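Local structure of serine-pyruvate aminotransferase (AgxT) (Sulfolobus solfataricus, 3ZRP) at residues L133-T138 with E144-V149; V82-N85 with G89-W92; A170-V173 with E177-V180; L106-S109 with Y113-P116. The protein probably transfers amino groups between serine and pyruvate, and perhaps between alanine and glyoxylate, as a class-V aminotransferase that uses pyridoxal 5'-phosphate. All coordinates share one frame; numbering follows the deposited sequence. Where two conformers were deposited one is given.

Contact 1: L133-T138 with E144-V149. With PLP (pyridoxal-5'-phosphate), chain C.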
# COMPACT_ATOMS: atom_id res chain seq x y z
N LEU A 133 13.83 -16.59 8.50
CA LEU A 133 14.40 -17.30 7.34
C LEU A 133 13.94 -16.62 6.04
O LEU A 133 12.90 -15.96 6.02
CB LEU A 133 13.93 -18.75 7.36
CG LEU A 133 14.11 -19.62 8.61
CD1 LEU A 133 13.62 -21.03 8.27
CD2 LEU A 133 15.56 -19.67 9.03
N THR A 134 14.71 -16.80 4.96
CA THR A 134 14.26 -16.43 3.61
C THR A 134 14.11 -17.69 2.79
O THR A 134 15.12 -18.41 2.57
CB THR A 134 15.31 -15.54 2.91
OG1 THR A 134 15.70 -14.49 3.81
CG2 THR A 134 14.75 -14.92 1.60
N HIS A 135 12.90 -17.96 2.28
CA HIS A 135 12.70 -19.20 1.49
C HIS A 135 13.51 -19.17 0.19
O HIS A 135 14.32 -20.07 -0.08
CB HIS A 135 11.23 -19.49 1.26
CG HIS A 135 10.96 -20.90 0.85
ND1 HIS A 135 9.68 -21.40 0.74
CD2 HIS A 135 11.80 -21.94 0.61
CE1 HIS A 135 9.74 -22.68 0.41
NE2 HIS A 135 11.01 -23.03 0.32
N VAL A 136 13.33 -18.12 -0.61
CA VAL A 136 14.17 -17.92 -1.79
C VAL A 136 14.77 -16.53 -1.71
O VAL A 136 14.03 -15.56 -1.63
CB VAL A 136 13.35 -18.08 -3.09
CG1 VAL A 136 14.15 -17.59 -4.31
CG2 VAL A 136 12.87 -19.53 -3.27
N GLU A 137 16.10 -16.46 -1.67
CA GLU A 137 16.84 -15.21 -1.73
C GLU A 137 16.96 -14.72 -3.17
O GLU A 137 17.77 -15.21 -3.97
CB GLU A 137 18.23 -15.39 -1.09
CG GLU A 137 19.15 -14.19 -1.18
CD GLU A 137 18.51 -12.91 -0.65
OE1 GLU A 137 18.12 -12.87 0.54
OE2 GLU A 137 18.41 -11.94 -1.44
N THR A 138 16.15 -13.73 -3.49
CA THR A 138 15.97 -13.21 -4.84
C THR A 138 17.26 -12.66 -5.43
O THR A 138 17.46 -12.73 -6.63
CB THR A 138 14.89 -12.10 -4.83
OG1 THR A 138 13.75 -12.60 -4.15
CG2 THR A 138 14.49 -11.66 -6.27
N GLU A 144 16.63 -21.69 0.53
CA GLU A 144 17.03 -22.23 1.82
C GLU A 144 16.16 -23.46 2.06
O GLU A 144 14.96 -23.42 1.76
CB GLU A 144 16.76 -21.17 2.91
CG GLU A 144 17.12 -21.60 4.36
CD GLU A 144 18.61 -21.70 4.65
OE1 GLU A 144 19.46 -21.16 3.94
OE2 GLU A 144 18.98 -22.36 5.63
N PRO A 145 16.74 -24.57 2.59
CA PRO A 145 15.95 -25.76 2.96
C PRO A 145 15.21 -25.55 4.28
O PRO A 145 15.60 -26.07 5.34
CB PRO A 145 17.00 -26.88 3.09
CG PRO A 145 18.27 -26.18 3.40
CD PRO A 145 18.19 -24.80 2.74
N VAL A 146 14.08 -24.86 4.16
CA VAL A 146 13.33 -24.41 5.32
C VAL A 146 12.80 -25.55 6.17
O VAL A 146 12.94 -25.48 7.40
CB VAL A 146 12.26 -23.34 4.95
CG1 VAL A 146 12.96 -22.04 4.50
CG2 VAL A 146 11.32 -23.82 3.88
N LYS A 147 12.23 -26.59 5.54
CA LYS A 147 11.75 -27.75 6.29
C LYS A 147 12.88 -28.31 7.15
O LYS A 147 12.70 -28.47 8.36
CB LYS A 147 11.17 -28.81 5.36
CG LYS A 147 10.69 -30.07 6.07
CD LYS A 147 10.24 -31.14 5.08
CE LYS A 147 11.30 -31.48 4.02
NZ LYS A 147 12.48 -32.21 4.55
N ASP A 148 14.03 -28.58 6.54
CA ASP A 148 15.20 -29.12 7.26
C ASP A 148 15.71 -28.21 8.39
O ASP A 148 16.04 -28.69 9.48
CB ASP A 148 16.34 -29.41 6.29
CG ASP A 148 16.02 -30.54 5.32
OD1 ASP A 148 15.01 -31.26 5.50
OD2 ASP A 148 16.80 -30.71 4.37
N VAL A 149 15.78 -26.90 8.13
CA VAL A 149 16.14 -25.93 9.18
C VAL A 149 15.15 -25.97 10.35
O VAL A 149 15.56 -26.05 11.52
CB VAL A 149 16.24 -24.48 8.65
CG1 VAL A 149 16.48 -23.50 9.80
CG2 VAL A 149 17.34 -24.36 7.62
N1 PLP C . 11.81 -10.49 0.13
C2 PLP C . 12.16 -11.05 -1.08
C2A PLP C . 12.76 -12.43 -1.09
C3 PLP C . 11.95 -10.34 -2.29
O3 PLP C . 12.23 -10.87 -3.36
C4 PLP C . 11.37 -9.07 -2.27
C4A PLP C . 11.11 -8.35 -3.60
C5 PLP C . 11.05 -8.52 -1.01
C6 PLP C . 11.24 -9.24 0.19
C5A PLP C . 10.44 -7.16 -0.85
O4P PLP C . 9.10 -7.06 -1.35
P PLP C . 8.43 -5.68 -1.75
O1P PLP C . 7.08 -6.12 -2.21
O2P PLP C . 9.31 -5.18 -2.84
O3P PLP C . 8.47 -4.89 -0.49
O HOH W 1 13.10 -25.18 0.66

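Contact 2: V82-N85 with G89-W92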
# COMPACT_ATOMS: atom_id res chain seq x y z
N VAL A 82 18.52 -13.81 12.62
CA VAL A 82 18.26 -13.74 11.18
C VAL A 82 19.23 -14.64 10.42
O VAL A 82 20.45 -14.52 10.55
CB VAL A 82 18.43 -12.30 10.66
CG1 VAL A 82 18.22 -12.26 9.11
CG2 VAL A 82 17.46 -11.38 11.37
N VAL A 83 18.67 -15.52 9.61
CA VAL A 83 19.46 -16.40 8.73
C VAL A 83 19.43 -15.80 7.33
O VAL A 83 18.46 -16.00 6.60
CB VAL A 83 18.86 -17.82 8.74
CG1 VAL A 83 19.70 -18.74 7.86
CG2 VAL A 83 18.82 -18.39 10.22
N SER A 84 20.46 -15.03 6.98
CA SER A 84 20.51 -14.25 5.75
C SER A 84 21.48 -14.78 4.68
O SER A 84 22.71 -14.79 4.86
CB SER A 84 20.92 -12.83 6.07
OG SER A 84 21.11 -12.12 4.86
N ASN A 85 20.89 -15.16 3.54
CA ASN A 85 21.65 -15.59 2.37
C ASN A 85 21.94 -14.48 1.37
O ASN A 85 22.53 -14.74 0.33
CB ASN A 85 20.94 -16.73 1.67
CG ASN A 85 20.75 -17.90 2.57
OD1 ASN A 85 21.63 -18.20 3.39
ND2 ASN A 85 19.61 -18.56 2.46
N GLY A 89 17.47 -11.34 3.00
CA GLY A 89 17.79 -11.71 4.39
C GLY A 89 18.28 -10.50 5.17
O GLY A 89 17.86 -10.24 6.30
N ASP A 90 19.17 -9.72 4.56
CA ASP A 90 19.70 -8.54 5.21
C ASP A 90 18.62 -7.51 5.51
O ASP A 90 18.75 -6.73 6.45
CB ASP A 90 20.82 -7.92 4.36
CG ASP A 90 22.09 -8.79 4.34
OD1 ASP A 90 22.24 -9.75 5.13
OD2 ASP A 90 22.94 -8.53 3.50
N ARG A 91 17.56 -7.49 4.71
CA ARG A 91 16.45 -6.57 4.96
C ARG A 91 15.79 -6.80 6.33
O ARG A 91 15.35 -5.84 6.97
CB ARG A 91 15.43 -6.56 3.80
CG ARG A 91 14.18 -5.71 4.02
CD ARG A 91 13.49 -5.39 2.69
NE ARG A 91 14.39 -4.51 1.93
CZ ARG A 91 14.04 -3.75 0.90
NH1 ARG A 91 12.79 -3.71 0.46
NH2 ARG A 91 14.97 -2.98 0.33
N TRP A 92 15.70 -8.04 6.79
CA TRP A 92 15.22 -8.28 8.14
C TRP A 92 16.04 -7.45 9.16
O TRP A 92 15.47 -6.79 10.04
CB TRP A 92 15.34 -9.76 8.52
CG TRP A 92 14.35 -10.73 7.97
CD1 TRP A 92 14.63 -11.80 7.17
CD2 TRP A 92 12.93 -10.77 8.21
NE1 TRP A 92 13.48 -12.49 6.88
CE2 TRP A 92 12.42 -11.87 7.50
CE3 TRP A 92 12.04 -9.96 8.93
CZ2 TRP A 92 11.06 -12.22 7.53
CZ3 TRP A 92 10.68 -10.29 8.95
CH2 TRP A 92 10.20 -11.41 8.24

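Contact 3: A170-V173 with E177-V180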
# COMPACT_ATOMS: atom_id res chain seq x y z
N ALA A 170 5.00 -21.07 -6.02
CA ALA A 170 5.94 -21.68 -6.97
C ALA A 170 6.75 -22.84 -6.38
O ALA A 170 7.03 -23.82 -7.09
CB ALA A 170 6.89 -20.61 -7.53
N GLU A 171 7.18 -22.70 -5.13
CA GLU A 171 7.95 -23.73 -4.41
C GLU A 171 6.98 -24.40 -3.47
O GLU A 171 5.97 -23.80 -3.08
CB GLU A 171 9.13 -23.14 -3.60
CG GLU A 171 10.08 -22.19 -4.36
CD GLU A 171 11.21 -22.89 -5.12
OE1 GLU A 171 11.31 -24.13 -5.12
OE2 GLU A 171 12.03 -22.19 -5.73
N GLU A 172 7.26 -25.65 -3.09
CA GLU A 172 6.47 -26.29 -2.03
C GLU A 172 6.52 -25.43 -0.75
O GLU A 172 7.61 -25.04 -0.30
CB GLU A 172 6.96 -27.70 -1.71
CG GLU A 172 6.02 -28.42 -0.76
CD GLU A 172 6.56 -29.74 -0.20
OE1 GLU A 172 7.77 -30.04 -0.33
OE2 GLU A 172 5.75 -30.48 0.40
N VAL A 173 5.35 -25.13 -0.21
CA VAL A 173 5.25 -24.44 1.08
C VAL A 173 4.22 -25.19 1.91
O VAL A 173 3.09 -25.41 1.46
CB VAL A 173 4.82 -22.94 0.92
CG1 VAL A 173 4.49 -22.32 2.29
CG2 VAL A 173 5.92 -22.14 0.13
N GLU A 177 2.29 -27.91 8.49
CA GLU A 177 3.05 -29.14 8.67
C GLU A 177 4.47 -28.87 9.17
O GLU A 177 4.97 -29.59 10.03
CB GLU A 177 3.08 -29.96 7.39
CG GLU A 177 3.51 -31.41 7.59
CD GLU A 177 3.84 -32.10 6.28
OE1 GLU A 177 2.94 -32.19 5.42
OE2 GLU A 177 5.00 -32.53 6.13
N TRP A 178 5.11 -27.83 8.64
CA TRP A 178 6.45 -27.45 9.09
C TRP A 178 6.43 -26.64 10.39
O TRP A 178 7.49 -26.39 10.96
CB TRP A 178 7.22 -26.68 8.02
CG TRP A 178 7.34 -27.37 6.69
CD1 TRP A 178 7.24 -28.72 6.44
CD2 TRP A 178 7.67 -26.75 5.45
NE1 TRP A 178 7.42 -28.97 5.10
CE2 TRP A 178 7.68 -27.77 4.46
CE3 TRP A 178 7.91 -25.42 5.05
CZ2 TRP A 178 7.97 -27.52 3.11
CZ3 TRP A 178 8.18 -25.17 3.70
CH2 TRP A 178 8.21 -26.22 2.74
N ASN A 179 5.23 -26.27 10.85
CA ASN A 179 5.03 -25.50 12.09
C ASN A 179 5.73 -24.12 12.02
O ASN A 179 6.58 -23.81 12.83
CB ASN A 179 5.48 -26.32 13.32
CG ASN A 179 4.79 -25.90 14.63
OD1 ASN A 179 4.06 -24.90 14.71
ND2 ASN A 179 5.05 -26.68 15.69
N VAL A 180 5.37 -23.33 11.01
CA VAL A 180 5.87 -21.95 10.85
C VAL A 180 4.88 -21.04 11.56
O VAL A 180 3.66 -21.29 11.53
CB VAL A 180 6.00 -21.55 9.36
CG1 VAL A 180 6.46 -20.04 9.19
CG2 VAL A 180 6.97 -22.47 8.65

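Contact 4: L106-S109 with Y113-P116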
# COMPACT_ATOMS: atom_id res chain seq x y z
N LEU A 106 23.28 -14.73 10.93
CA LEU A 106 24.17 -15.75 10.33
C LEU A 106 24.19 -15.56 8.81
O LEU A 106 23.13 -15.44 8.19
CB LEU A 106 23.67 -17.17 10.65
CG LEU A 106 23.59 -17.61 12.11
CD1 LEU A 106 22.94 -19.00 12.21
CD2 LEU A 106 25.00 -17.60 12.73
N ARG A 107 25.39 -15.51 8.22
CA ARG A 107 25.51 -15.45 6.76
C ARG A 107 26.45 -16.54 6.22
O ARG A 107 27.38 -16.95 6.95
CB ARG A 107 26.09 -14.07 6.37
CG ARG A 107 25.16 -12.91 6.67
CD ARG A 107 25.76 -11.59 6.22
NE ARG A 107 24.79 -10.51 6.42
CZ ARG A 107 24.68 -9.79 7.53
NH1 ARG A 107 25.47 -10.02 8.59
NH2 ARG A 107 23.77 -8.82 7.58
N PRO A 108 26.25 -16.99 4.95
CA PRO A 108 27.18 -17.94 4.31
C PRO A 108 28.15 -17.23 3.37
O PRO A 108 28.13 -16.00 3.30
CB PRO A 108 26.24 -18.83 3.50
CG PRO A 108 25.12 -17.85 3.04
CD PRO A 108 25.06 -16.73 4.09
N SER A 109 29.02 -17.99 2.66
CA SER A 109 29.87 -17.43 1.61
C SER A 109 28.97 -16.93 0.48
O SER A 109 27.85 -17.41 0.35
CB SER A 109 30.85 -18.48 1.07
OG SER A 109 31.43 -19.20 2.15
N TYR A 113 24.32 -20.93 1.09
CA TYR A 113 23.21 -20.88 2.02
C TYR A 113 23.62 -21.43 3.39
O TYR A 113 24.53 -22.26 3.48
CB TYR A 113 21.99 -21.63 1.48
CG TYR A 113 22.11 -23.14 1.42
CD1 TYR A 113 22.72 -23.79 0.32
CD2 TYR A 113 21.58 -23.93 2.43
CE1 TYR A 113 22.82 -25.19 0.27
CE2 TYR A 113 21.66 -25.33 2.38
CZ TYR A 113 22.29 -25.95 1.30
OH TYR A 113 22.35 -27.33 1.28
N VAL A 114 22.96 -20.95 4.45
CA VAL A 114 23.26 -21.37 5.82
C VAL A 114 22.66 -22.73 6.06
O VAL A 114 21.46 -22.91 5.91
CB VAL A 114 22.70 -20.35 6.86
CG1 VAL A 114 23.08 -20.78 8.28
CG2 VAL A 114 23.24 -18.97 6.55
N LYS A 115 23.49 -23.71 6.45
CA LYS A 115 23.05 -25.09 6.62
C LYS A 115 22.17 -25.25 7.85
O LYS A 115 22.36 -24.52 8.82
CB LYS A 115 24.27 -26.02 6.70
CG LYS A 115 25.25 -25.84 5.54
CD LYS A 115 24.56 -26.19 4.19
CE LYS A 115 25.50 -25.97 3.00
NZ LYS A 115 26.07 -24.60 2.94
N PRO A 116 21.20 -26.19 7.81
CA PRO A 116 20.37 -26.42 8.98
C PRO A 116 21.18 -26.65 10.26
O PRO A 116 20.80 -26.15 11.32
CB PRO A 116 19.59 -27.69 8.60
CG PRO A 116 19.46 -27.60 7.11
CD PRO A 116 20.75 -27.01 6.66

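Contact 1: L133-T138 with E144-V149
Leu-133, Thr-134 and His-135, where strand 128-134 ends, meet Glu-144, just before helix 146-153, and Val-146 and Val-149 in its first turn, in a buried strand-to-helix contact that combines one backbone bond, a CH-pi contact and aliphatic packing. The bond runs from Glu-144 N to His-135 O, 2.9 Å long with an N-H...O angle of 152°. Beside it Glu-144 CB lies 3.2 Å from Thr-134 O, while the carboxylate of Glu-144 bends off to Asn-85, whose ND2 bonds OE1. A bridging water adds a second polar link: it donates to Glu-144 O at 2.8 Å and is also hydrogen-bonded to His-135 NE2. With CG anti to the backbone N (chi1 -162°), His-135 carries its imidazole up to Val-146. In the conformer given, CG2 of this valine sits over one ring face, 3.8 Å from the ring centroid and displaced toward the rim; for the other deposited conformer the contact is less certain. Leu-133 and Val-149 reach for each other tip to tip, CD2 to CG1 at 4.0 Å. Past the strand end the chain turns to the cofactor: Val-136 O is 3.4 Å from PLP C2A, and Thr-138 OG1 is hydrogen-bonded to PLP O3 at a doubtfully short modelled length. Ser-166 OG bonds both that hydroxyl and the cofactor. Strand 157-163 pairs with Leu-133 and His-135 through backbone bonds, helix 116-125 packs on Val-149 through Pro-116 and Val-119, and Trp-178 of the loop before strand 182-186 lies against Val-146.

Contact 2: V82-N85 with G89-W92
Ser-84 OG donates a 2.6 Å hydrogen bond to Asp-90 OD1, the one polar bond that crosses between the end of strand 79-83 and the first turns of helix 87-96. The hydroxyl comes from above the carboxylate plane, 54° out of it. Its position follows from the serine torsion: at chi1 173° OG stands anti to the backbone N and is directed at the helix, 3.3 Å from Gly-89 C. The two backbones run close here, the CA atoms of Ser-84 and Gly-89 being 4.0 Å apart, an approach made possible by the missing side chain of the glycine. Two residues earlier on the strand, Val-82 straddles Trp-92 CB, which lies 3.9 Å from CG1 and equally far from CG2; CG1 also lies 3.5 Å from Gly-89 O. In the second shell, Arg-107 NE forms a salt bridge with Asp-90 OD1, so one oxygen holds both a hydroxyl and a guanidinium group. Were the carboxylate of Asp-90 cut back to the methyl of an alanine, Ser-84 OG is likely to lose its acceptor and Arg-107 a charged partner. Glu-137 OE1 meanwhile accepts from Gly-89 N near the helix start. The contact sits at the first strand-to-helix junction of the beta-alpha-beta unit 79-83, 87-96, 102-106: strand 102-106 flanks Val-82 and Ser-84 through Val-103 and Val-105, and Trp-92 packs on Met-67 of helix 63-69 and on Ala-132 of strand 128-134.

Contact 3: A170-V173 with E177-V180
Trp-178 points its six-membered ring at the backbone of Glu-172 and Val-173, and nearly all of the contact depends on how that ring is turned. Its CG is anti to the carbonyl carbon (chi1 -55°), which sends the indole across toward 170-173. The far corner, CH2, comes within 3.3 Å of Glu-172 O, and the oxygen lies at the ring edge, near the ring plane. The next residue is met differently: Val-173 C stands over one face, 4.2 Å above the plane and displaced toward the rim, with Val-173 CA 3.8 Å from CH2. The valine's CB is directed away from the indole, and its side chain packs on His-135 and Tyr-183. Glu-172 CD approaches Trp-178 CZ2 at 4.2 Å, while its carboxylate forms a salt bridge with Lys-174. Helix 146-153 also packs on the indole, through Lys-147. Shrinking Trp-178 to an alanine is likely to open a gap beside Glu-172 O and the Val-173 backbone, and to take from Tyr-183 and helix 146-153 the indole they pack on. No hydrogen bond links the two segments, so what joins these parts of the loop between strands 157-163 and 182-186 is van der Waals packing, perhaps helped by the slightly positive aromatic C-H edge facing a carbonyl oxygen. Glu-172 OE2 and Glu-177 OE1 stay 6.0 Å apart; any repulsion between them would probably be weak, and Lys-174, paired with Glu-172, is likely to ease it.

Contact 4: L106-S109 with Y113-P116
Pro-108 lays its ring against the backbone of Tyr-113 and the side chain of Val-114, CB and CG along the tyrosine main chain, CD against the valine. CB sits 3.7 Å from Tyr-113 C. One atom further, CG is at the same 3.7 Å from Tyr-113 CA. CD closes the ring over Val-114, 3.8 Å from its CG2, and the proline and valine side chains cross at about a right angle. Val-114 divides its methyls between neighbours. CG1, anti to the backbone N at chi1 -178°, faces Leu-106 CD1 at a looser 4.3 Å, whereas CG2 also touches Leu-106 O at 3.9 Å. No hydrogen bond spans the segments; instead Asn-85 OD1 accepts from Val-114 N, and Tyr-113 OH bonds Glu-295. Arg-107 turns outward to a salt bridge with Glu-93. Val-119 and Val-83 pack on Val-114 from helix 116-125 and strand 79-83. The arrangement is an apolar closure of the loop between edge strand 102-106 and helix 116-125, whose N-cap position is Lys-115: a strand-loop-helix connection of the large alpha/beta domain found in fold-type I PLP enzymes.

From the N terminus, contact 2 comes first, closing the turn from strand 79-83 into helix 87-96. Contact 4 then closes the loop from strand 102-106 to helix 116-125, contact 1 the excursion between strand 128-134 and helix 146-153, and contact 3 a bend in the connection from strand 157-163 to strand 182-186. All four follow in series; none nests or crosses. Contacts 1, 2 and 4 touch one another: Val-82 and Ser-84 pair with Leu-106, Thr-134 packs on Gly-89, and Pro-145 on Tyr-113. Contact 3 touches contact 1 alone, its centre about 19 Å from that of contact 2 and about 20 Å from that of contact 4. Together they join adjacent connections of the seven-stranded sheet.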